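Local coordinates for protein nucleoporin NUP82 (Saccharomyces cerevisiae, PDB 3PBP) that forms a structural part of the nuclear pore complex and, through the N-terminal region that makes up most of this chain, interacts with the nucleoporin NUP116, at residues 131-136 and 209-214; 140-145 and 154-159; 148-153 and 163-168; 187-192 and 302-307; 277-282 and 335-340. The protein carries 1 engineered substitution. One frame throughout, in Å; residues are numbered along the deposited sequence.

Contact 1. Residues 131-136 and 209-214; sequences LFHPKS and YPFLPS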
# COMPACT_ATOMS: atom_id res chain seq x y z
N LEU A 131 -9.50 1.37 -4.92
CA LEU A 131 -9.78 2.35 -3.87
C LEU A 131 -9.84 3.75 -4.44
O LEU A 131 -9.08 4.08 -5.36
CB LEU A 131 -8.65 2.37 -2.83
CG LEU A 131 -8.40 1.16 -1.95
CD1 LEU A 131 -7.17 1.42 -1.12
CD2 LEU A 131 -9.61 0.93 -1.09
N PHE A 132 -10.73 4.58 -3.91
CA PHE A 132 -10.77 5.97 -4.35
C PHE A 132 -9.62 6.67 -3.62
O PHE A 132 -9.29 6.30 -2.49
CB PHE A 132 -12.06 6.64 -3.91
CG PHE A 132 -13.18 6.48 -4.86
CD1 PHE A 132 -13.15 7.10 -6.11
CD2 PHE A 132 -14.29 5.71 -4.51
CE1 PHE A 132 -14.22 6.95 -7.01
CE2 PHE A 132 -15.36 5.55 -5.39
CZ PHE A 132 -15.33 6.18 -6.65
N HIS A 133 -8.98 7.65 -4.24
CA HIS A 133 -7.92 8.35 -3.54
C HIS A 133 -8.69 9.27 -2.60
O HIS A 133 -9.53 10.06 -3.03
CB HIS A 133 -7.03 9.14 -4.50
CG HIS A 133 -5.78 9.66 -3.87
ND1 HIS A 133 -5.79 10.64 -2.90
CD2 HIS A 133 -4.48 9.34 -4.07
CE1 HIS A 133 -4.54 10.90 -2.53
NE2 HIS A 133 -3.73 10.12 -3.22
N PRO A 134 -8.43 9.17 -1.29
CA PRO A 134 -9.10 9.97 -0.27
C PRO A 134 -9.00 11.47 -0.47
O PRO A 134 -9.87 12.21 -0.02
CB PRO A 134 -8.42 9.54 1.03
CG PRO A 134 -7.77 8.25 0.69
CD PRO A 134 -7.28 8.46 -0.70
N LYS A 135 -7.96 11.94 -1.14
CA LYS A 135 -7.84 13.38 -1.30
C LYS A 135 -7.73 13.92 -2.72
O LYS A 135 -6.94 14.81 -3.02
CB LYS A 135 -6.67 13.88 -0.46
CG LYS A 135 -7.00 14.02 1.01
CD LYS A 135 -5.87 14.73 1.71
CE LYS A 135 -6.29 15.33 3.03
NZ LYS A 135 -5.14 16.06 3.67
N SER A 136 -8.55 13.38 -3.61
CA SER A 136 -8.55 13.85 -4.98
C SER A 136 -9.74 14.80 -5.11
O SER A 136 -10.81 14.56 -4.56
CB SER A 136 -8.69 12.67 -5.95
OG SER A 136 -9.70 11.78 -5.52
N TYR A 209 5.16 7.53 -0.26
CA TYR A 209 5.03 8.87 0.30
C TYR A 209 5.88 9.79 -0.56
O TYR A 209 7.11 9.69 -0.54
CB TYR A 209 5.51 8.89 1.75
CG TYR A 209 5.30 10.23 2.43
CD1 TYR A 209 4.08 10.90 2.30
CD2 TYR A 209 6.30 10.83 3.20
CE1 TYR A 209 3.87 12.14 2.92
CE2 TYR A 209 6.10 12.06 3.83
CZ TYR A 209 4.88 12.72 3.68
OH TYR A 209 4.65 13.94 4.29
N PRO A 210 5.25 10.70 -1.32
CA PRO A 210 3.81 10.94 -1.43
C PRO A 210 3.10 10.07 -2.48
O PRO A 210 3.72 9.62 -3.43
CB PRO A 210 3.77 12.40 -1.83
CG PRO A 210 4.87 12.40 -2.91
CD PRO A 210 5.99 11.59 -2.25
N PHE A 211 1.81 9.84 -2.30
CA PHE A 211 1.03 9.08 -3.28
C PHE A 211 -0.08 10.05 -3.66
O PHE A 211 -1.18 10.01 -3.11
CB PHE A 211 0.42 7.83 -2.66
CG PHE A 211 -0.11 6.86 -3.67
CD1 PHE A 211 0.72 5.92 -4.26
CD2 PHE A 211 -1.46 6.87 -4.01
CE1 PHE A 211 0.22 5.01 -5.17
CE2 PHE A 211 -1.96 5.96 -4.92
CZ PHE A 211 -1.12 5.03 -5.50
N LEU A 212 0.22 10.93 -4.61
CA LEU A 212 -0.71 11.98 -4.99
C LEU A 212 -1.54 11.80 -6.25
O LEU A 212 -1.12 11.17 -7.20
CB LEU A 212 0.09 13.28 -5.11
CG LEU A 212 1.11 13.49 -3.98
CD1 LEU A 212 2.20 14.44 -4.42
CD2 LEU A 212 0.40 14.00 -2.75
N PRO A 213 -2.76 12.36 -6.24
CA PRO A 213 -3.67 12.29 -7.39
C PRO A 213 -3.23 13.43 -8.33
O PRO A 213 -2.23 14.08 -8.05
CB PRO A 213 -5.04 12.51 -6.75
CG PRO A 213 -4.73 13.50 -5.70
CD PRO A 213 -3.43 12.98 -5.09
N SER A 214 -3.95 13.68 -9.42
CA SER A 214 -3.55 14.76 -10.33
C SER A 214 -3.98 16.13 -9.81
O SER A 214 -3.40 17.16 -10.18
CB SER A 214 -4.15 14.54 -11.71
OG SER A 214 -5.55 14.78 -11.65
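Ser136 and Pro213 mark the closest backbone approach, their CA atoms 5.7 Å apart; the first segment is leaving strand 127-132 and the second has no regular structure, so the backbones meet at one place without pairing. His133 and Pro213 carry the contact. With CG lying opposite the backbone N (chi1 -169°), the His133 ring extends to the other segment, where NE2 donates to Phe211 O at 2.6 Å. The N-H...O angle is 176° and the oxygen lies in the ring plane. At the other ring nitrogen, ND1 accepts from Lys135 N at 3.1 Å, which helps to fix the ring's rotation. Pro213 covers one face: its CD sits 3.6 Å from the centroid of the His133 ring, a CH-pi contact 23° off the normal. The same proline sets its CB 3.7 Å from Ser136 CB. An alanine at His133 would take away the ring, and is likely to leave Phe211 O without this donor and open a gap beneath Pro213. Around this junction, Cys141 of strand 141-146 touches both His133 and Pro213, Val143 meets the Phe211 ring, and helix 243-262 packs on Leu212 through Phe255.

Contact 2. Residues 140-145 and 154-159; sequences SCIVVL and FDILNS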
# COMPACT_ATOMS: atom_id res chain seq x y z
N SER A 140 -11.91 12.36 -8.27
CA SER A 140 -11.47 11.99 -9.62
C SER A 140 -10.33 11.00 -9.76
O SER A 140 -9.86 10.78 -10.88
CB SER A 140 -11.09 13.24 -10.40
OG SER A 140 -10.05 13.94 -9.74
N CYS A 141 -9.90 10.38 -8.67
CA CYS A 141 -8.79 9.45 -8.79
C CYS A 141 -9.02 8.06 -8.17
O CYS A 141 -9.38 7.96 -6.99
CB CYS A 141 -7.55 10.09 -8.18
SG CYS A 141 -6.10 9.03 -8.14
N ILE A 142 -8.85 7.00 -8.96
CA ILE A 142 -9.01 5.66 -8.41
C ILE A 142 -7.68 4.92 -8.44
O ILE A 142 -6.91 5.00 -9.41
CB ILE A 142 -10.09 4.81 -9.16
CG1 ILE A 142 -9.69 4.60 -10.62
CG2 ILE A 142 -11.45 5.47 -9.03
CD1 ILE A 142 -10.58 3.59 -11.33
N VAL A 143 -7.41 4.21 -7.36
CA VAL A 143 -6.16 3.48 -7.23
C VAL A 143 -6.46 2.02 -7.48
O VAL A 143 -7.33 1.43 -6.84
CB VAL A 143 -5.59 3.69 -5.82
CG1 VAL A 143 -4.23 3.03 -5.68
CG2 VAL A 143 -5.51 5.16 -5.53
N VAL A 144 -5.73 1.42 -8.42
CA VAL A 144 -5.96 0.03 -8.76
C VAL A 144 -4.77 -0.89 -8.53
O VAL A 144 -3.68 -0.66 -9.07
CB VAL A 144 -6.41 -0.09 -10.26
CG1 VAL A 144 -6.69 -1.54 -10.62
CG2 VAL A 144 -7.66 0.77 -10.49
N LEU A 145 -4.97 -1.92 -7.71
CA LEU A 145 -3.93 -2.90 -7.43
C LEU A 145 -4.23 -4.16 -8.25
O LEU A 145 -5.35 -4.70 -8.18
CB LEU A 145 -3.90 -3.26 -5.94
CG LEU A 145 -3.04 -4.48 -5.61
CD1 LEU A 145 -1.57 -4.07 -5.69
CD2 LEU A 145 -3.37 -5.00 -4.22
N PHE A 154 -5.81 6.09 -11.98
CA PHE A 154 -6.55 6.55 -13.15
C PHE A 154 -7.25 7.87 -12.82
O PHE A 154 -7.80 8.05 -11.73
CB PHE A 154 -7.63 5.54 -13.54
CG PHE A 154 -7.10 4.25 -14.11
CD1 PHE A 154 -6.62 4.20 -15.42
CD2 PHE A 154 -7.12 3.08 -13.36
CE1 PHE A 154 -6.18 3.00 -15.96
CE2 PHE A 154 -6.68 1.87 -13.91
CZ PHE A 154 -6.21 1.83 -15.21
N ASP A 155 -7.22 8.81 -13.77
CA ASP A 155 -7.91 10.06 -13.57
C ASP A 155 -9.27 9.92 -14.24
O ASP A 155 -9.40 10.06 -15.46
CB ASP A 155 -7.16 11.22 -14.20
CG ASP A 155 -7.76 12.56 -13.82
OD1 ASP A 155 -9.01 12.66 -13.75
OD2 ASP A 155 -7.00 13.53 -13.59
N ILE A 156 -10.27 9.61 -13.43
CA ILE A 156 -11.65 9.44 -13.86
C ILE A 156 -12.21 10.55 -14.77
O ILE A 156 -13.03 10.29 -15.65
CB ILE A 156 -12.56 9.33 -12.62
CG1 ILE A 156 -12.45 7.93 -12.03
CG2 ILE A 156 -13.98 9.67 -12.96
CD1 ILE A 156 -13.34 7.76 -10.83
N LEU A 157 -11.76 11.79 -14.55
CA LEU A 157 -12.27 12.93 -15.31
C LEU A 157 -11.35 13.51 -16.39
O LEU A 157 -11.56 14.65 -16.80
CB LEU A 157 -12.63 14.06 -14.35
CG LEU A 157 -13.50 13.72 -13.15
CD1 LEU A 157 -13.71 14.97 -12.33
CD2 LEU A 157 -14.82 13.16 -13.62
N ASN A 158 -10.36 12.77 -16.86
CA ASN A 158 -9.47 13.36 -17.86
C ASN A 158 -8.72 12.35 -18.71
O ASN A 158 -7.78 11.71 -18.23
CB ASN A 158 -8.48 14.29 -17.14
CG ASN A 158 -7.85 15.30 -18.08
OD1 ASN A 158 -7.16 14.94 -19.04
ND2 ASN A 158 -8.08 16.58 -17.79
N SER A 159 -9.12 12.22 -19.97
CA SER A 159 -8.47 11.29 -20.90
C SER A 159 -7.14 11.82 -21.39
O SER A 159 -6.35 11.07 -21.99
CB SER A 159 -9.37 11.00 -22.10
OG SER A 159 -10.53 10.30 -21.69
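Ser140 O is approached by two groups of the opposite segment: Ile156 N donates to it at 2.8 Å, and the CA-H of Asp155 points to it with CA 3.4 Å away. The N-H...O angle of the first is 134°, bent, at a residue already past the end of the strand. Further in, Ile142 and Phe154 form an antiparallel hydrogen-bonded pair, with Ile142 N to Phe154 O at 3.1 Å and Phe154 N to Ile142 O at 3.0 Å. Cys141 and Asp155 are the adjacent non-hydrogen-bonded pair. This is the register of the beta hairpin made by strands 141-146 and 151-155, the two inner strands of a four-stranded antiparallel sheet that fits one blade of a beta-propeller. On the face bearing Ile142 and Phe154 the packing is apolar. Ile142 holds CG1 between its backbone N and carbonyl carbon (chi1 62°), which sets CG1 3.7 Å from Phe154 CB and turns CG2 to Ile156 CD1. Val144 brings CG2 to the edge of the Phe154 ring, in its plane, 3.7 Å from CE2. Strands 87-92, 110-115 and 127-132 also touch this face. Where the strand ends, Asp155 OD1 accepts from Leu157 N at 3.0 Å, an Asx turn within a type I turn from Asp155 to Asn158; OD2 is hydrogen-bonded to Ser214 OG.

Contact 3. Residues 148-153 and 163-168; sequences DDTITM and PIVLNK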
# COMPACT_ATOMS: atom_id res chain seq x y z
N ASP A 148 -0.48 -8.28 -10.46
CA ASP A 148 0.84 -7.78 -10.82
C ASP A 148 1.66 -7.32 -9.63
O ASP A 148 2.89 -7.43 -9.63
CB ASP A 148 0.66 -6.55 -11.70
CG ASP A 148 1.10 -6.76 -13.08
OD1 ASP A 148 2.01 -7.58 -13.27
OD2 ASP A 148 0.55 -6.08 -13.98
N ASP A 149 0.95 -6.77 -8.64
CA ASP A 149 1.52 -6.15 -7.44
C ASP A 149 1.81 -4.73 -7.93
O ASP A 149 2.48 -3.93 -7.29
CB ASP A 149 2.81 -6.84 -6.97
CG ASP A 149 2.54 -8.15 -6.26
OD1 ASP A 149 1.56 -8.20 -5.47
OD2 ASP A 149 3.30 -9.12 -6.49
N THR A 150 1.26 -4.46 -9.10
CA THR A 150 1.38 -3.18 -9.75
C THR A 150 0.23 -2.31 -9.19
O THR A 150 -0.88 -2.81 -8.95
CB THR A 150 1.27 -3.39 -11.29
OG1 THR A 150 1.97 -2.35 -11.97
CG2 THR A 150 -0.19 -3.39 -11.75
N ILE A 151 0.50 -1.03 -8.96
CA ILE A 151 -0.53 -0.12 -8.43
C ILE A 151 -0.70 1.03 -9.42
O ILE A 151 0.25 1.74 -9.73
CB ILE A 151 -0.13 0.43 -7.04
CG1 ILE A 151 0.08 -0.74 -6.07
CG2 ILE A 151 -1.22 1.37 -6.52
CD1 ILE A 151 0.76 -0.37 -4.77
N THR A 152 -1.91 1.21 -9.92
CA THR A 152 -2.18 2.24 -10.92
C THR A 152 -3.20 3.31 -10.51
O THR A 152 -4.20 3.03 -9.84
CB THR A 152 -2.69 1.58 -12.23
OG1 THR A 152 -1.88 0.43 -12.53
CG2 THR A 152 -2.64 2.56 -13.40
N MSE A 153 -2.95 4.54 -10.94
CA MSE A 153 -3.86 5.63 -10.64
C MSE A 153 -4.49 6.14 -11.93
O MSE A 153 -3.80 6.57 -12.85
CB MSE A 153 -3.14 6.78 -9.95
CG MSE A 153 -2.86 6.58 -8.48
SE MSE A 153 -2.10 8.21 -7.71
CE MSE A 153 -0.22 7.86 -7.94
N PRO A 163 -2.72 7.00 -17.53
CA PRO A 163 -2.63 6.41 -16.19
C PRO A 163 -1.20 6.29 -15.66
O PRO A 163 -0.26 6.10 -16.43
CB PRO A 163 -3.32 5.05 -16.36
CG PRO A 163 -3.19 4.76 -17.83
CD PRO A 163 -3.44 6.11 -18.45
N ILE A 164 -1.04 6.44 -14.35
CA ILE A 164 0.28 6.34 -13.75
C ILE A 164 0.43 4.97 -13.11
O ILE A 164 -0.43 4.53 -12.35
CB ILE A 164 0.50 7.43 -12.72
CG1 ILE A 164 0.35 8.79 -13.40
CG2 ILE A 164 1.89 7.28 -12.07
CD1 ILE A 164 0.88 9.92 -12.59
N VAL A 165 1.53 4.31 -13.43
CA VAL A 165 1.77 2.99 -12.89
C VAL A 165 2.97 2.99 -11.99
O VAL A 165 4.08 3.33 -12.41
CB VAL A 165 1.98 1.96 -14.02
CG1 VAL A 165 2.24 0.59 -13.42
CG2 VAL A 165 0.76 1.93 -14.91
N LEU A 166 2.74 2.62 -10.73
CA LEU A 166 3.79 2.57 -9.74
C LEU A 166 4.04 1.12 -9.40
O LEU A 166 3.17 0.27 -9.62
CB LEU A 166 3.37 3.33 -8.49
CG LEU A 166 2.96 4.79 -8.69
CD1 LEU A 166 2.99 5.50 -7.35
CD2 LEU A 166 3.91 5.49 -9.64
N ASN A 167 5.23 0.86 -8.85
CA ASN A 167 5.68 -0.48 -8.47
C ASN A 167 5.69 -1.40 -9.69
O ASN A 167 5.19 -2.53 -9.65
CB ASN A 167 4.81 -1.06 -7.33
CG ASN A 167 5.52 -2.15 -6.54
OD1 ASN A 167 6.69 -2.00 -6.15
ND2 ASN A 167 4.83 -3.25 -6.28
N LYS A 168 6.26 -0.90 -10.79
CA LYS A 168 6.35 -1.64 -12.04
C LYS A 168 7.26 -2.85 -11.87
O LYS A 168 8.17 -2.84 -11.03
CB LYS A 168 6.91 -0.75 -13.14
CG LYS A 168 6.10 0.50 -13.43
CD LYS A 168 6.80 1.33 -14.49
CE LYS A 168 6.24 2.75 -14.55
NZ LYS A 168 7.09 3.67 -15.38
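A beta hairpin joins strand 151-155 to strand 164-166, an outermost strand of its sheet in this chain, and Ile151 with Leu166 and Met153 with Ile164 are its antiparallel hydrogen-bonded pairs. The axes of 151-153 and 164-166 run 157° apart and approach to 4.7 Å. Each pair makes two backbone bonds: Leu166 N reaches Ile151 O at 2.8 Å and Ile151 N reaches Leu166 O at 3.0 Å, with similar lengths for the second pair. Thr152 and Val165 form the non-hydrogen-bonded pair between them, their side chains on one face, where Thr152 CG2 lies 3.8 Å from Val165 CG2. On the other face Met153, a selenomethionine, bends at its last torsion (chi3 -91°), which brings CE to 4.0 Å from Leu166 CD1. Past the end of strand 164-166, Asn167 continues the contact by its side chain. Its CG, directed away from the backbone N (chi1 -158°), carries the amide across to Asp149, where ND2 donates to Asp149 O at 2.6 Å, the oxygen near the amide plane. ND2 also bonds Val179 O, and thus serves two carbonyls. Replacing Asn167 by a leucine would probably leave both carbonyls without this donor and weaken the join between the hairpin end and the loop of Val179. The alternation of hydrogen-bonded and non-hydrogen-bonded pairs is that of an antiparallel hairpin, here at the edge of a four-stranded sheet consistent with a beta-propeller blade.

Contact 4. Residues 187-192 and 302-307; sequences FSKDGL and IATILI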
# COMPACT_ATOMS: atom_id res chain seq x y z
N PHE A 187 -4.95 3.75 2.82
CA PHE A 187 -4.43 5.10 2.88
C PHE A 187 -4.28 5.56 4.33
O PHE A 187 -5.10 5.25 5.19
CB PHE A 187 -5.36 6.06 2.15
CG PHE A 187 -5.05 6.22 0.69
CD1 PHE A 187 -4.05 7.09 0.27
CD2 PHE A 187 -5.77 5.50 -0.26
CE1 PHE A 187 -3.76 7.24 -1.11
CE2 PHE A 187 -5.48 5.64 -1.64
CZ PHE A 187 -4.47 6.52 -2.06
N SER A 188 -3.22 6.31 4.57
CA SER A 188 -2.99 6.88 5.87
C SER A 188 -4.01 7.99 6.01
O SER A 188 -4.49 8.52 5.00
CB SER A 188 -1.60 7.46 5.95
OG SER A 188 -1.47 8.23 7.12
N LYS A 189 -4.35 8.38 7.23
CA LYS A 189 -5.33 9.43 7.40
C LYS A 189 -4.71 10.80 7.11
O LYS A 189 -5.37 11.83 7.22
CB LYS A 189 -5.93 9.37 8.81
CG LYS A 189 -6.83 8.13 9.04
CD LYS A 189 -8.06 8.14 8.15
CE LYS A 189 -8.86 6.83 8.18
NZ LYS A 189 -8.30 5.76 7.26
N ASP A 190 -3.43 10.80 6.75
CA ASP A 190 -2.74 12.04 6.40
C ASP A 190 -3.19 12.42 4.98
O ASP A 190 -3.17 13.58 4.59
CB ASP A 190 -1.21 11.84 6.44
CG ASP A 190 -0.66 11.09 5.20
OD1 ASP A 190 -1.35 10.16 4.70
OD2 ASP A 190 0.46 11.41 4.73
N GLY A 191 -3.59 11.40 4.22
CA GLY A 191 -4.06 11.63 2.86
C GLY A 191 -2.99 11.58 1.79
O GLY A 191 -3.31 11.42 0.60
N LEU A 192 -1.72 11.71 2.19
CA LEU A 192 -0.60 11.70 1.25
C LEU A 192 0.20 10.40 1.22
O LEU A 192 1.12 10.24 0.41
CB LEU A 192 0.35 12.85 1.60
CG LEU A 192 -0.34 14.20 1.84
CD1 LEU A 192 0.64 15.18 2.46
CD2 LEU A 192 -0.91 14.74 0.52
N ILE A 302 -4.89 -4.74 6.40
CA ILE A 302 -4.35 -3.56 7.05
C ILE A 302 -5.43 -2.48 7.03
O ILE A 302 -6.18 -2.33 6.05
CB ILE A 302 -3.05 -3.08 6.35
CG1 ILE A 302 -2.45 -1.93 7.16
CG2 ILE A 302 -3.33 -2.66 4.91
CD1 ILE A 302 -1.08 -1.47 6.64
N ALA A 303 -5.54 -1.76 8.13
CA ALA A 303 -6.55 -0.73 8.25
C ALA A 303 -5.96 0.45 8.97
O ALA A 303 -5.02 0.31 9.75
CB ALA A 303 -7.76 -1.25 9.03
N THR A 304 -6.54 1.62 8.72
CA THR A 304 -6.07 2.82 9.36
C THR A 304 -7.22 3.41 10.15
O THR A 304 -8.31 3.58 9.63
CB THR A 304 -5.55 3.80 8.30
OG1 THR A 304 -4.16 3.52 8.05
CG2 THR A 304 -5.68 5.21 8.77
N ILE A 305 -6.98 3.69 11.43
CA ILE A 305 -8.02 4.23 12.29
C ILE A 305 -7.63 5.56 12.89
O ILE A 305 -6.58 5.71 13.53
CB ILE A 305 -8.35 3.29 13.46
CG1 ILE A 305 -8.76 1.92 12.93
CG2 ILE A 305 -9.47 3.88 14.31
CD1 ILE A 305 -7.58 1.07 12.47
N LEU A 306 -8.50 6.54 12.71
CA LEU A 306 -8.28 7.87 13.21
C LEU A 306 -8.49 7.94 14.73
O LEU A 306 -9.47 7.42 15.25
CB LEU A 306 -9.21 8.82 12.45
CG LEU A 306 -8.81 10.29 12.43
CD1 LEU A 306 -7.40 10.44 11.93
CD2 LEU A 306 -9.77 11.03 11.55
N ILE A 307 -7.56 8.59 15.41
CA ILE A 307 -7.58 8.75 16.86
C ILE A 307 -8.13 10.11 17.33
O ILE A 307 -8.78 10.20 18.37
CB ILE A 307 -6.17 8.56 17.42
CG1 ILE A 307 -5.96 7.10 17.78
CG2 ILE A 307 -5.92 9.44 18.60
CD1 ILE A 307 -4.56 6.86 18.28
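The flat carbonyl of Thr304 is met by Lys189 from above: NZ stands 3.2 Å from Thr304 O, 56° out of the carbonyl plane, a hydrogen bond that does not follow a lone pair. The other flat group, the Phe187 ring, turns from this partner to meet the His133 ring with planes about 60° apart, and it also touches Pro134; toward the strand Phe187 offers its carbonyl, O lying 3.5 Å from Thr304 CB. Bends at chi2 (-64°) and chi4 fold Lys189 over Thr304, its chain running past that side chain in the opposite direction. Nearer the backbone, its CB packs 3.6 Å from Leu306 CD1. The lysine sits in a type I turn from Ser188 to Gly191, whose Gly191 N bonds Ser188 O at 3.1 Å; Ser188 OG also accepts from Asp190 N at 3.3 Å, giving an ST turn. The contact thereby brings the turn between strands 182-187 and 194-198 against strand 299-306, an outermost strand, within this chain, of a five-stranded mixed sheet. Gly191 has a positive phi, where a side chain would strike the preceding carbonyl. Glu313 accepts from Lys189 N, while Glu186 forms a long, weak ion pair with NZ.

Contact 5. Residues 277-282 and 335-340; sequences RLAKVQ and MSWDVD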
# COMPACT_ATOMS: atom_id res chain seq x y z
N ARG A 277 4.40 12.72 -9.22
CA ARG A 277 3.56 11.59 -8.85
C ARG A 277 4.23 10.22 -8.96
O ARG A 277 3.67 9.22 -8.49
CB ARG A 277 2.28 11.62 -9.68
CG ARG A 277 1.53 12.92 -9.52
CD ARG A 277 0.06 12.68 -9.48
NE ARG A 277 -0.52 12.61 -10.81
CZ ARG A 277 -1.48 11.76 -11.15
NH1 ARG A 277 -1.95 10.90 -10.25
NH2 ARG A 277 -2.01 11.79 -12.36
N LEU A 278 5.40 10.18 -9.59
CA LEU A 278 6.13 8.92 -9.72
C LEU A 278 7.02 8.75 -8.50
O LEU A 278 8.06 9.39 -8.39
CB LEU A 278 6.98 8.93 -10.99
CG LEU A 278 6.19 8.93 -12.30
CD1 LEU A 278 7.12 9.21 -13.47
CD2 LEU A 278 5.48 7.59 -12.47
N ALA A 279 6.61 7.91 -7.57
CA ALA A 279 7.39 7.72 -6.36
C ALA A 279 7.68 6.26 -6.11
O ALA A 279 6.84 5.39 -6.35
CB ALA A 279 6.65 8.31 -5.19
N LYS A 280 8.88 5.98 -5.61
CA LYS A 280 9.25 4.61 -5.32
C LYS A 280 8.94 4.24 -3.88
O LYS A 280 9.12 5.06 -2.96
CB LYS A 280 10.73 4.38 -5.63
CG LYS A 280 11.02 4.31 -7.11
CD LYS A 280 12.43 3.87 -7.40
CE LYS A 280 12.66 3.72 -8.90
NZ LYS A 280 14.04 3.27 -9.27
N VAL A 281 8.48 3.01 -3.69
CA VAL A 281 8.13 2.50 -2.38
C VAL A 281 9.23 2.58 -1.35
O VAL A 281 10.41 2.41 -1.64
CB VAL A 281 7.72 1.02 -2.43
CG1 VAL A 281 6.34 0.86 -1.80
CG2 VAL A 281 7.77 0.52 -3.85
N GLN A 282 8.81 2.85 -0.12
CA GLN A 282 9.70 2.92 1.02
C GLN A 282 9.39 1.66 1.84
O GLN A 282 8.27 1.12 1.74
CB GLN A 282 9.40 4.17 1.86
CG GLN A 282 9.61 5.46 1.13
CD GLN A 282 9.61 6.65 2.06
OE1 GLN A 282 10.20 6.61 3.14
NE2 GLN A 282 8.96 7.74 1.64
N MSE A 335 9.48 12.46 2.26
CA MSE A 335 9.02 12.05 0.95
C MSE A 335 10.20 11.53 0.13
O MSE A 335 11.33 11.97 0.31
CB MSE A 335 8.35 13.23 0.27
CG MSE A 335 7.00 13.51 0.86
SE MSE A 335 6.20 15.15 0.26
CE MSE A 335 6.09 14.81 -1.60
N SER A 336 9.93 10.58 -0.76
CA SER A 336 10.97 10.00 -1.59
C SER A 336 10.41 9.59 -2.95
O SER A 336 9.33 9.02 -3.04
CB SER A 336 11.58 8.79 -0.88
OG SER A 336 12.64 8.24 -1.64
N TRP A 337 11.16 9.89 -4.00
CA TRP A 337 10.72 9.57 -5.35
C TRP A 337 11.65 8.62 -6.10
O TRP A 337 11.15 7.68 -6.72
CB TRP A 337 10.57 10.85 -6.15
CG TRP A 337 9.46 11.78 -5.71
CD1 TRP A 337 8.23 11.91 -6.29
CD2 TRP A 337 9.54 12.80 -4.71
NE1 TRP A 337 7.55 12.96 -5.73
CE2 TRP A 337 8.33 13.52 -4.75
CE3 TRP A 337 10.51 13.17 -3.78
CZ2 TRP A 337 8.08 14.61 -3.91
CZ3 TRP A 337 10.26 14.26 -2.94
CH2 TRP A 337 9.05 14.96 -3.01
N ASP A 338 12.96 8.86 -6.05
CA ASP A 338 13.96 8.02 -6.75
C ASP A 338 14.46 6.84 -5.93
O ASP A 338 14.30 5.69 -6.31
CB ASP A 338 15.22 8.79 -7.11
CG ASP A 338 14.94 10.19 -7.50
OD1 ASP A 338 14.18 10.39 -8.46
OD2 ASP A 338 15.50 11.10 -6.85
N VAL A 339 15.10 7.17 -4.82
CA VAL A 339 15.71 6.18 -3.94
C VAL A 339 15.05 4.80 -3.85
O VAL A 339 13.92 4.67 -3.38
CB VAL A 339 15.84 6.76 -2.52
CG1 VAL A 339 16.80 5.93 -1.72
CG2 VAL A 339 16.29 8.21 -2.59
N ASP A 340 15.78 3.78 -4.32
CA ASP A 340 15.30 2.41 -4.25
C ASP A 340 15.54 1.91 -2.84
O ASP A 340 16.51 2.29 -2.19
CB ASP A 340 16.08 1.48 -5.17
CG ASP A 340 15.94 1.85 -6.62
OD1 ASP A 340 14.81 2.16 -7.05
OD2 ASP A 340 16.97 1.81 -7.34
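One salt bridge ties the two loops: Lys280 NZ lies 2.6 Å from Asp340 OD1, approaching the syn lone pair of that oxygen. As modelled, the lysine chain is extended beyond CG, and since both residues are exposed the bond lies at the surface. A second bridge leads outward, from Asp338 OD2 to Arg247 of helix 243-262. Among the hydrogen bonds, Lys280 N reaches Trp337 O at 3.0 Å, weakly, with an N-H...O angle of 133°. It falls beside the closest backbone approach, where the CA atoms of Ala279 and Trp337 are 3.9 Å apart. Trp337 NE1 donates to Tyr276 O, and the amide of Gln282 is held by Ser334 O at NE2 and by Asn346 at OE1. These are two connecting loops, one leading to strand 286-288 and the other to strand 347-355, which lie side by side in the mixed sheet, so the contact joins the approaches to neighbouring strands. Packing makes up the rest. Leu278 O comes to the edge of the Trp337 indole, in its plane, 3.3 Å from CD1. Ala279 CB approaches obliquely, 4.1 Å from CD1 of Trp337. The Gln282 amide rests against Ser336, with NE2 3.8 Å from CB.

Contacts 1 to 4 are largely buried, contact 5 only partly, its centre about 20 Å from the centre of the chain against about 7 Å for contact 4. Contacts 2 and 3 share strand 151-155 and belong to one sheet, so their bonding is mainly regular and backbone-to-backbone. Contact 1 starts from the end of strand 127-132 of the same sheet, and its loop sets Phe211 against both: CE2 meets Val143 CG2 at 3.7 Å and CE1 meets Leu166 CD1 at 3.6 Å. It also touches contact 4 through Phe211 N and Leu192 O, and contact 5 through Tyr209 O and Ser336 N. In contacts 1, 4 and 5 bonding rests mainly on side chains: an imidazole, then lysines, the last with a weak backbone bond.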